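Local coordinates for NANS (YJHS), A 9-O-acetyl N-acetylneuraminic acid esterase (Escherichia coli O157:H7 EDL933, PDB 3PT5), which probably removes the 9-O-acetyl group from 9-O-acetyl-N-acetylneuraminic acid, a host-derived sialic acid that the bacterium can use for growth, at residues A[148-153]-A[164-169]; A[19-24]-A[51-56]. One frame throughout, in Å; residues are numbered along the deposited sequence.

Interaction 1: A[148-153]-A[164-169]; sequences HGASHD and YQDLVS
With CG of Asp166 swung anti to the main-chain N (chi1 -171°), the carboxylate leaves helix 162-176 and reaches the backbone of Gly149 and Ala150 in the short hairpin of strands 144-145 and 149-150. The hairpin carries a classic beta bulge, in which His148 and Gly149 both face Ser145. It illustrates how one buried acid can tie a helix to an irregular strand. Ala150 N donates to Asp166 OD2 over 2.8 Å, and the bond is nearly straight at 173°. The N-H arrives on the anti side of the oxygen, 29° out of the carboxylate plane. Gly149 CA packs 3.4 Å from Asp166 OD2. Beside this polar link Ala150 turns its methyl toward the helix, and Val83 touches both Ala150 and Asp166. OD2 is gripped a second time by Arg57, through a salt bridge, while OD1 has a long, weak ion pair with Arg170 NE. The salt bridge to Arg57, helped a little by Arg170, would be expected to favour the charged carboxylate. Alongside the hydrogen bond, Ala150 CB lies 3.9 Å from Asp166 CB, an aliphatic contact between strand and helix.

Interaction 2: A[19-24]-A[51-56]; sequences DYYYVL and RIKQLA
The CA atoms that come nearest across segments 19-24 and 51-56, those of Tyr21 and Arg51, are still 8.8 Å apart, because strands 20-28 and 52-55 are not neighbours: strand 122-130 runs between them, parallel to both. A contact between next-but-one strands of a sheet has to be made by side chains that reach over the strand in the middle, and here a tyrosine does so. Tyr21 has CG beside the backbone N and anti to the carbonyl carbon (chi1 -67°), and its CB points toward the other segment. The long ring spans the gap and presents its hydroxyl end to the aliphatic part of Lys53. Tyr21 OH lies 3.5 Å from Lys53 CG, and the ring atom Tyr21 CE1 is 3.7 Å from that same methylene. The lysine chain approaches the ring obliquely. Lys53 sets out toward the tyrosine and then bends at chi2 (-70°), which carries the rest of the chain off and leaves CE 4.0 Å from Tyr21 OH. At the edge of the ring, near its plane, Arg51 O stands 4.1 Å from Tyr21 CE1. The contact is thus chiefly van der Waals packing. Arg51 sends its own polar end to the middle strand, where NH2 donates to Ala122 O. The tyrosine ring also rests on Leu125 of strand 122-130, while Ile73 of strand 73-75, at one edge of the sheet, touches both Tyr21 and Lys53. On the other flank of strand 20-28, Tyr21 pairs through its backbone with Lys182 of strand 182-189, and Val23 packs between Val127 of strand 122-130 and Phe183 of strand 182-189.

In the fold
Both contacts lie in the SGNH-hydrolase fold: interaction 2 within its central sheet, interaction 1 between a helix packed on that sheet and a small separate hairpin. Their centres are 19 Å apart and their nearest atoms about 6 Å, so they do not touch, but two arginines connect them. Arg57, next in sequence after segment 51-56, forms the salt bridge to Asp166, and Arg170, which follows segment 164-169, donates to the carbonyls of Leu55 and Ala56. In SGNH hydrolases the nucleophilic serine characteristically follows the first strand, so strand 20-28 probably leads from interaction 2 toward the active site.

Interaction 1: A[148-153]-A[164-169]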
ATOM      1  N   HIS A 148     -10.665  -9.372  14.249  1.00 19.00           N
ATOM      2  CA  HIS A 148      -9.275  -9.392  13.767  1.00 18.08           C
ATOM      3  C   HIS A 148      -9.050  -9.178  12.253  1.00 18.04           C
ATOM      4  O   HIS A 148      -7.901  -9.163  11.807  1.00 18.35           O
ATOM      5  CB  HIS A 148      -8.570 -10.692  14.183  1.00 19.08           C
ATOM      6  CG  HIS A 148      -8.514 -10.901  15.660  1.00 19.46           C
ATOM      7  ND1 HIS A 148      -7.613 -10.244  16.468  1.00 19.19           N
ATOM      8  CD2 HIS A 148      -9.244 -11.697  16.478  1.00 21.67           C
ATOM      9  CE1 HIS A 148      -7.791 -10.622  17.721  1.00 22.16           C
ATOM     10  NE2 HIS A 148      -8.779 -11.500  17.755  1.00 21.64           N
ATOM     11  N   GLY A 149     -10.122  -9.043  11.482  1.00 17.07           N
ATOM     12  CA  GLY A 149     -10.001  -8.718  10.053  1.00 17.00           C
ATOM     13  C   GLY A 149      -9.779  -9.925   9.188  1.00 17.55           C
ATOM     14  O   GLY A 149      -9.986 -11.058   9.643  1.00 18.13           O
ATOM     15  N   ALA A 150      -9.365  -9.699   7.936  1.00 16.49           N
ATOM     16  CA  ALA A 150      -9.176 -10.802   6.970  1.00 16.57           C
ATOM     17  C   ALA A 150      -8.136 -11.820   7.444  1.00 16.81           C
ATOM     18  O   ALA A 150      -7.130 -11.438   8.035  1.00 16.34           O
ATOM     19  CB  ALA A 150      -8.792 -10.248   5.601  1.00 16.00           C
ATOM     20  N   SER A 151      -8.401 -13.113   7.188  1.00 17.60           N
ATOM     21  CA  SER A 151      -7.501 -14.195   7.577  1.00 19.28           C
ATOM     22  C   SER A 151      -6.208 -14.100   6.779  1.00 20.53           C
ATOM     23  O   SER A 151      -6.199 -13.523   5.692  1.00 20.50           O
ATOM     24  CB  SER A 151      -8.157 -15.570   7.337  1.00 18.68           C
ATOM     25  OG  SER A 151      -8.548 -15.778   5.974  1.00 19.68           O
ATOM     26  N   HIS A 152      -5.142 -14.707   7.305  1.00 21.89           N
ATOM     27  CA  HIS A 152      -3.834 -14.755   6.628  1.00 23.31           C
ATOM     28  C   HIS A 152      -3.931 -15.253   5.189  1.00 23.33           C
ATOM     29  O   HIS A 152      -3.131 -14.842   4.338  1.00 23.40           O
ATOM     30  CB  HIS A 152      -2.846 -15.676   7.367  1.00 24.30           C
ATOM     31  CG  HIS A 152      -2.635 -15.331   8.807  1.00 28.17           C
ATOM     32  ND1 HIS A 152      -2.483 -16.294   9.785  1.00 30.82           N
ATOM     33  CD2 HIS A 152      -2.544 -14.135   9.441  1.00 30.25           C
ATOM     34  CE1 HIS A 152      -2.308 -15.707  10.957  1.00 32.40           C
ATOM     35  NE2 HIS A 152      -2.341 -14.397  10.775  1.00 31.71           N
ATOM     36  N   ASP A 153      -4.892 -16.145   4.931  1.00 22.86           N
ATOM     37  CA  ASP A 153      -5.080 -16.763   3.623  1.00 23.23           C
ATOM     38  C   ASP A 153      -6.168 -16.127   2.727  1.00 22.65           C
ATOM     39  O   ASP A 153      -6.578 -16.715   1.731  1.00 23.57           O
ATOM     40  CB  ASP A 153      -5.304 -18.279   3.769  1.00 23.73           C
ATOM     41  CG  ASP A 153      -6.617 -18.629   4.462  1.00 24.70           C
ATOM     42  OD1 ASP A 153      -7.038 -17.905   5.391  1.00 26.51           O
ATOM     43  OD2 ASP A 153      -7.224 -19.646   4.083  1.00 28.92           O
ATOM     44  N   TYR A 164     -12.325  -7.634   0.598  1.00 14.67           N
ATOM     45  CA  TYR A 164     -13.207  -6.493   0.402  1.00 15.29           C
ATOM     46  C   TYR A 164     -13.796  -6.008   1.731  1.00 15.70           C
ATOM     47  O   TYR A 164     -13.835  -4.814   2.001  1.00 15.43           O
ATOM     48  CB  TYR A 164     -14.331  -6.794  -0.599  1.00 15.37           C
ATOM     49  CG  TYR A 164     -15.331  -5.667  -0.666  1.00 15.59           C
ATOM     50  CD1 TYR A 164     -15.103  -4.566  -1.490  1.00 16.10           C
ATOM     51  CD2 TYR A 164     -16.481  -5.672   0.145  1.00 16.84           C
ATOM     52  CE1 TYR A 164     -16.003  -3.499  -1.549  1.00 17.71           C
ATOM     53  CE2 TYR A 164     -17.387  -4.602   0.099  1.00 17.49           C
ATOM     54  CZ  TYR A 164     -17.136  -3.525  -0.745  1.00 18.74           C
ATOM     55  OH  TYR A 164     -18.003  -2.449  -0.798  1.00 20.51           O
ATOM     56  N   GLN A 165     -14.236  -6.951   2.558  1.00 15.91           N
ATOM     57  CA  GLN A 165     -14.829  -6.660   3.863  1.00 17.01           C
ATOM     58  C   GLN A 165     -13.861  -5.931   4.759  1.00 16.94           C
ATOM     59  O   GLN A 165     -14.251  -5.045   5.503  1.00 17.55           O
ATOM     60  CB  GLN A 165     -15.219  -7.957   4.550  1.00 18.17           C
ATOM     61  CG  GLN A 165     -16.415  -8.631   3.929  1.00 19.40           C
ATOM     62  CD  GLN A 165     -16.741  -9.927   4.650  1.00 22.39           C
ATOM     63  OE1 GLN A 165     -17.077  -9.923   5.845  1.00 23.05           O
ATOM     64  NE2 GLN A 165     -16.609 -11.049   3.942  1.00 22.31           N
ATOM     65  N   ASP A 166     -12.594  -6.319   4.665  1.00 15.94           N
ATOM     66  CA  ASP A 166     -11.498  -5.757   5.448  1.00 15.71           C
ATOM     67  C   ASP A 166     -11.243  -4.318   4.975  1.00 14.42           C
ATOM     68  O   ASP A 166     -11.110  -3.406   5.793  1.00 14.66           O
ATOM     69  CB  ASP A 166     -10.278  -6.674   5.264  1.00 16.20           C
ATOM     70  CG  ASP A 166      -9.116  -6.345   6.199  1.00 18.51           C
ATOM     71  OD1 ASP A 166      -8.304  -5.464   5.837  1.00 19.05           O
ATOM     72  OD2 ASP A 166      -8.970  -6.989   7.278  1.00 18.28           O
ATOM     73  N   LEU A 167     -11.218  -4.130   3.662  1.00 14.14           N
ATOM     74  CA  LEU A 167     -11.073  -2.813   3.051  1.00 14.15           C
ATOM     75  C   LEU A 167     -12.170  -1.833   3.490  1.00 14.66           C
ATOM     76  O   LEU A 167     -11.877  -0.712   3.915  1.00 14.13           O
ATOM     77  CB  LEU A 167     -11.067  -2.962   1.531  1.00 14.42           C
ATOM     78  CG  LEU A 167     -11.048  -1.714   0.662  1.00 14.23           C
ATOM     79  CD1 LEU A 167      -9.725  -0.993   0.808  1.00 17.63           C
ATOM     80  CD2 LEU A 167     -11.303  -2.104  -0.769  1.00 16.74           C
ATOM     81  N   VAL A 168     -13.424  -2.269   3.384  1.00 15.32           N
ATOM     82  CA  VAL A 168     -14.584  -1.433   3.747  1.00 16.62           C
ATOM     83  C   VAL A 168     -14.669  -1.224   5.259  1.00 16.71           C
ATOM     84  O   VAL A 168     -14.803  -0.090   5.733  1.00 17.03           O
ATOM     85  CB  VAL A 168     -15.899  -2.014   3.146  1.00 16.57           C
ATOM     86  CG1 VAL A 168     -17.161  -1.457   3.858  1.00 19.13           C
ATOM     87  CG2 VAL A 168     -15.973  -1.688   1.691  1.00 17.03           C
ATOM     88  N   SER A 169     -14.528  -2.313   6.010  1.00 16.52           N
ATOM     89  CA  SER A 169     -14.653  -2.280   7.456  1.00 18.01           C
ATOM     90  C   SER A 169     -13.586  -1.422   8.123  1.00 17.00           C
ATOM     91  O   SER A 169     -13.908  -0.628   9.030  1.00 17.92           O
ATOM     92  CB  SER A 169     -14.690  -3.707   8.016  1.00 18.23           C
ATOM     93  OG  SER A 169     -13.806  -3.841   9.114  1.00 25.30           O
TER

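Interaction 2: A[19-24]-A[51-56]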
ATOM      1  N   ASP A  19      -5.962  16.548  16.739  1.00 15.17           N
ATOM      2  CA  ASP A  19      -7.412  16.703  16.920  1.00 15.19           C
ATOM      3  C   ASP A  19      -8.187  15.765  16.026  1.00 14.53           C
ATOM      4  O   ASP A  19      -9.292  15.353  16.361  1.00 15.68           O
ATOM      5  CB  ASP A  19      -7.880  18.118  16.586  1.00 14.26           C
ATOM      6  CG  ASP A  19      -7.592  19.109  17.680  1.00 17.85           C
ATOM      7  OD1 ASP A  19      -7.425  18.688  18.853  1.00 19.18           O
ATOM      8  OD2 ASP A  19      -7.591  20.310  17.357  1.00 17.71           O
ATOM      9  N   TYR A  20      -7.633  15.484  14.850  1.00 14.16           N
ATOM     10  CA  TYR A  20      -8.307  14.616  13.881  1.00 13.01           C
ATOM     11  C   TYR A  20      -7.288  14.237  12.814  1.00 12.16           C
ATOM     12  O   TYR A  20      -6.155  14.705  12.832  1.00 11.44           O
ATOM     13  CB  TYR A  20      -9.542  15.308  13.229  1.00 13.65           C
ATOM     14  CG  TYR A  20      -9.170  16.460  12.324  1.00 13.11           C
ATOM     15  CD1 TYR A  20      -9.026  16.272  10.942  1.00 13.41           C
ATOM     16  CD2 TYR A  20      -8.920  17.744  12.845  1.00 14.09           C
ATOM     17  CE1 TYR A  20      -8.618  17.318  10.102  1.00 15.75           C
ATOM     18  CE2 TYR A  20      -8.536  18.784  12.015  1.00 13.10           C
ATOM     19  CZ  TYR A  20      -8.386  18.562  10.640  1.00 15.07           C
ATOM     20  OH  TYR A  20      -8.006  19.602   9.817  1.00 18.09           O
ATOM     21  N   TYR A  21      -7.709  13.365  11.898  1.00 12.27           N
ATOM     22  CA  TYR A  21      -6.810  12.771  10.889  1.00 12.29           C
ATOM     23  C   TYR A  21      -7.363  12.920   9.482  1.00 11.96           C
ATOM     24  O   TYR A  21      -8.566  12.863   9.263  1.00 11.90           O
ATOM     25  CB  TYR A  21      -6.569  11.274  11.145  1.00 11.51           C
ATOM     26  CG  TYR A  21      -5.777  11.015  12.426  1.00  9.54           C
ATOM     27  CD1 TYR A  21      -4.400  10.975  12.381  1.00 11.08           C
ATOM     28  CD2 TYR A  21      -6.419  10.823  13.660  1.00 13.80           C
ATOM     29  CE1 TYR A  21      -3.648  10.766  13.509  1.00 12.57           C
ATOM     30  CE2 TYR A  21      -5.656  10.599  14.827  1.00 13.62           C
ATOM     31  CZ  TYR A  21      -4.266  10.582  14.721  1.00 14.62           C
ATOM     32  OH  TYR A  21      -3.422  10.392  15.794  1.00 17.83           O
ATOM     33  N   TYR A  22      -6.443  13.108   8.542  1.00 12.00           N
ATOM     34  CA  TYR A  22      -6.722  12.932   7.122  1.00 12.07           C
ATOM     35  C   TYR A  22      -6.421  11.460   6.877  1.00 11.42           C
ATOM     36  O   TYR A  22      -5.343  11.000   7.186  1.00 11.69           O
ATOM     37  CB  TYR A  22      -5.774  13.770   6.281  1.00 12.06           C
ATOM     38  CG  TYR A  22      -6.087  15.248   6.194  1.00 14.88           C
ATOM     39  CD1 TYR A  22      -6.218  15.869   4.953  1.00 20.34           C
ATOM     40  CD2 TYR A  22      -6.211  16.032   7.325  1.00 19.08           C
ATOM     41  CE1 TYR A  22      -6.478  17.232   4.846  1.00 20.01           C
ATOM     42  CE2 TYR A  22      -6.482  17.408   7.226  1.00 19.22           C
ATOM     43  CZ  TYR A  22      -6.622  17.992   5.973  1.00 19.47           C
ATOM     44  OH  TYR A  22      -6.892  19.350   5.854  1.00 20.46           O
ATOM     45  N   VAL A  23      -7.397  10.754   6.340  1.00 11.84           N
ATOM     46  CA  VAL A  23      -7.392   9.294   6.241  1.00 12.08           C
ATOM     47  C   VAL A  23      -7.094   8.901   4.789  1.00 12.39           C
ATOM     48  O   VAL A  23      -7.693   9.437   3.857  1.00 10.87           O
ATOM     49  CB  VAL A  23      -8.736   8.679   6.720  1.00 13.44           C
ATOM     50  CG1 VAL A  23      -8.795   7.193   6.405  1.00 12.03           C
ATOM     51  CG2 VAL A  23      -8.965   8.914   8.230  1.00 12.04           C
ATOM     52  N   LEU A  24      -6.127   7.994   4.608  1.00 11.81           N
ATOM     53  CA  LEU A  24      -5.816   7.462   3.281  1.00 11.10           C
ATOM     54  C   LEU A  24      -5.774   5.943   3.403  1.00 10.90           C
ATOM     55  O   LEU A  24      -5.061   5.425   4.242  1.00 10.76           O
ATOM     56  CB  LEU A  24      -4.471   8.010   2.798  1.00 12.59           C
ATOM     57  CG  LEU A  24      -4.016   7.732   1.369  1.00 14.62           C
ATOM     58  CD1 LEU A  24      -4.847   8.566   0.353  1.00 14.20           C
ATOM     59  CD2 LEU A  24      -2.533   8.046   1.241  1.00 16.98           C
ATOM     60  N   ARG A  51       2.804  12.282  14.300  1.00 13.18           N
ATOM     61  CA  ARG A  51       1.540  12.676  13.713  1.00 12.36           C
ATOM     62  C   ARG A  51       1.057  11.704  12.634  1.00 11.66           C
ATOM     63  O   ARG A  51      -0.017  11.913  12.056  1.00 11.86           O
ATOM     64  CB  ARG A  51       1.609  14.106  13.171  1.00 11.45           C
ATOM     65  CG  ARG A  51       1.654  15.168  14.273  1.00 14.70           C
ATOM     66  CD  ARG A  51       2.048  16.488  13.632  1.00 15.08           C
ATOM     67  NE  ARG A  51       1.008  17.003  12.750  1.00 14.42           N
ATOM     68  CZ  ARG A  51       1.230  17.885  11.771  1.00 13.06           C
ATOM     69  NH1 ARG A  51       2.470  18.343  11.555  1.00 13.42           N
ATOM     70  NH2 ARG A  51       0.230  18.318  11.007  1.00 15.80           N
ATOM     71  N   ILE A  52       1.824  10.632  12.395  1.00 10.88           N
ATOM     72  CA  ILE A  52       1.527   9.747  11.259  1.00 11.00           C
ATOM     73  C   ILE A  52       1.265   8.352  11.805  1.00 10.28           C
ATOM     74  O   ILE A  52       2.167   7.740  12.387  1.00 11.03           O
ATOM     75  CB  ILE A  52       2.699   9.693  10.279  1.00 10.80           C
ATOM     76  CG1 ILE A  52       2.954  11.088   9.706  1.00 12.53           C
ATOM     77  CG2 ILE A  52       2.423   8.668   9.145  1.00 12.30           C
ATOM     78  CD1 ILE A  52       4.118  11.162   8.762  1.00 12.49           C
ATOM     79  N   LYS A  53       0.036   7.906  11.631  1.00  9.41           N
ATOM     80  CA  LYS A  53      -0.513   6.712  12.300  1.00 10.41           C
ATOM     81  C   LYS A  53      -1.071   5.720  11.293  1.00 10.49           C
ATOM     82  O   LYS A  53      -1.170   6.020  10.091  1.00 10.28           O
ATOM     83  CB  LYS A  53      -1.615   7.126  13.286  1.00 11.07           C
ATOM     84  CG  LYS A  53      -1.199   8.134  14.305  1.00 12.22           C
ATOM     85  CD  LYS A  53      -0.221   7.548  15.316  1.00 14.42           C
ATOM     86  CE  LYS A  53       0.059   8.582  16.413  1.00 14.25           C
ATOM     87  NZ  LYS A  53       1.276   8.169  17.171  1.00 17.97           N
ATOM     88  N   GLN A  54      -1.363   4.519  11.781  1.00 10.29           N
ATOM     89  CA  GLN A  54      -2.042   3.514  10.973  1.00 11.17           C
ATOM     90  C   GLN A  54      -3.030   2.782  11.841  1.00 12.16           C
ATOM     91  O   GLN A  54      -2.945   2.847  13.063  1.00 13.48           O
ATOM     92  CB  GLN A  54      -1.038   2.535  10.334  1.00 10.96           C
ATOM     93  CG  GLN A  54      -0.291   1.628  11.378  1.00  9.84           C
ATOM     94  CD  GLN A  54       0.700   0.698  10.741  1.00 10.40           C
ATOM     95  OE1 GLN A  54       0.363  -0.006   9.778  1.00 12.02           O
ATOM     96  NE2 GLN A  54       1.943   0.669  11.272  1.00  9.04           N
ATOM     97  N   LEU A  55      -3.971   2.097  11.214  1.00 12.26           N
ATOM     98  CA  LEU A  55      -4.838   1.176  11.940  1.00 12.36           C
ATOM     99  C   LEU A  55      -4.149  -0.163  12.102  1.00 13.15           C
ATOM    100  O   LEU A  55      -3.787  -0.803  11.123  1.00 12.42           O
ATOM    101  CB  LEU A  55      -6.191   1.003  11.251  1.00 12.48           C
ATOM    102  CG  LEU A  55      -7.218   2.140  11.199  1.00 12.98           C
ATOM    103  CD1 LEU A  55      -8.528   1.567  10.697  1.00 16.47           C
ATOM    104  CD2 LEU A  55      -7.456   2.781  12.549  1.00 15.19           C
ATOM    105  N   ALA A  56      -3.982  -0.588  13.356  1.00 12.44           N
ATOM    106  CA  ALA A  56      -3.276  -1.847  13.659  1.00 13.77           C
ATOM    107  C   ALA A  56      -4.003  -3.094  13.182  1.00 13.37           C
ATOM    108  O   ALA A  56      -5.203  -3.101  12.985  1.00 12.17           O
ATOM    109  CB  ALA A  56      -3.023  -1.975  15.164  1.00 12.80           C
TER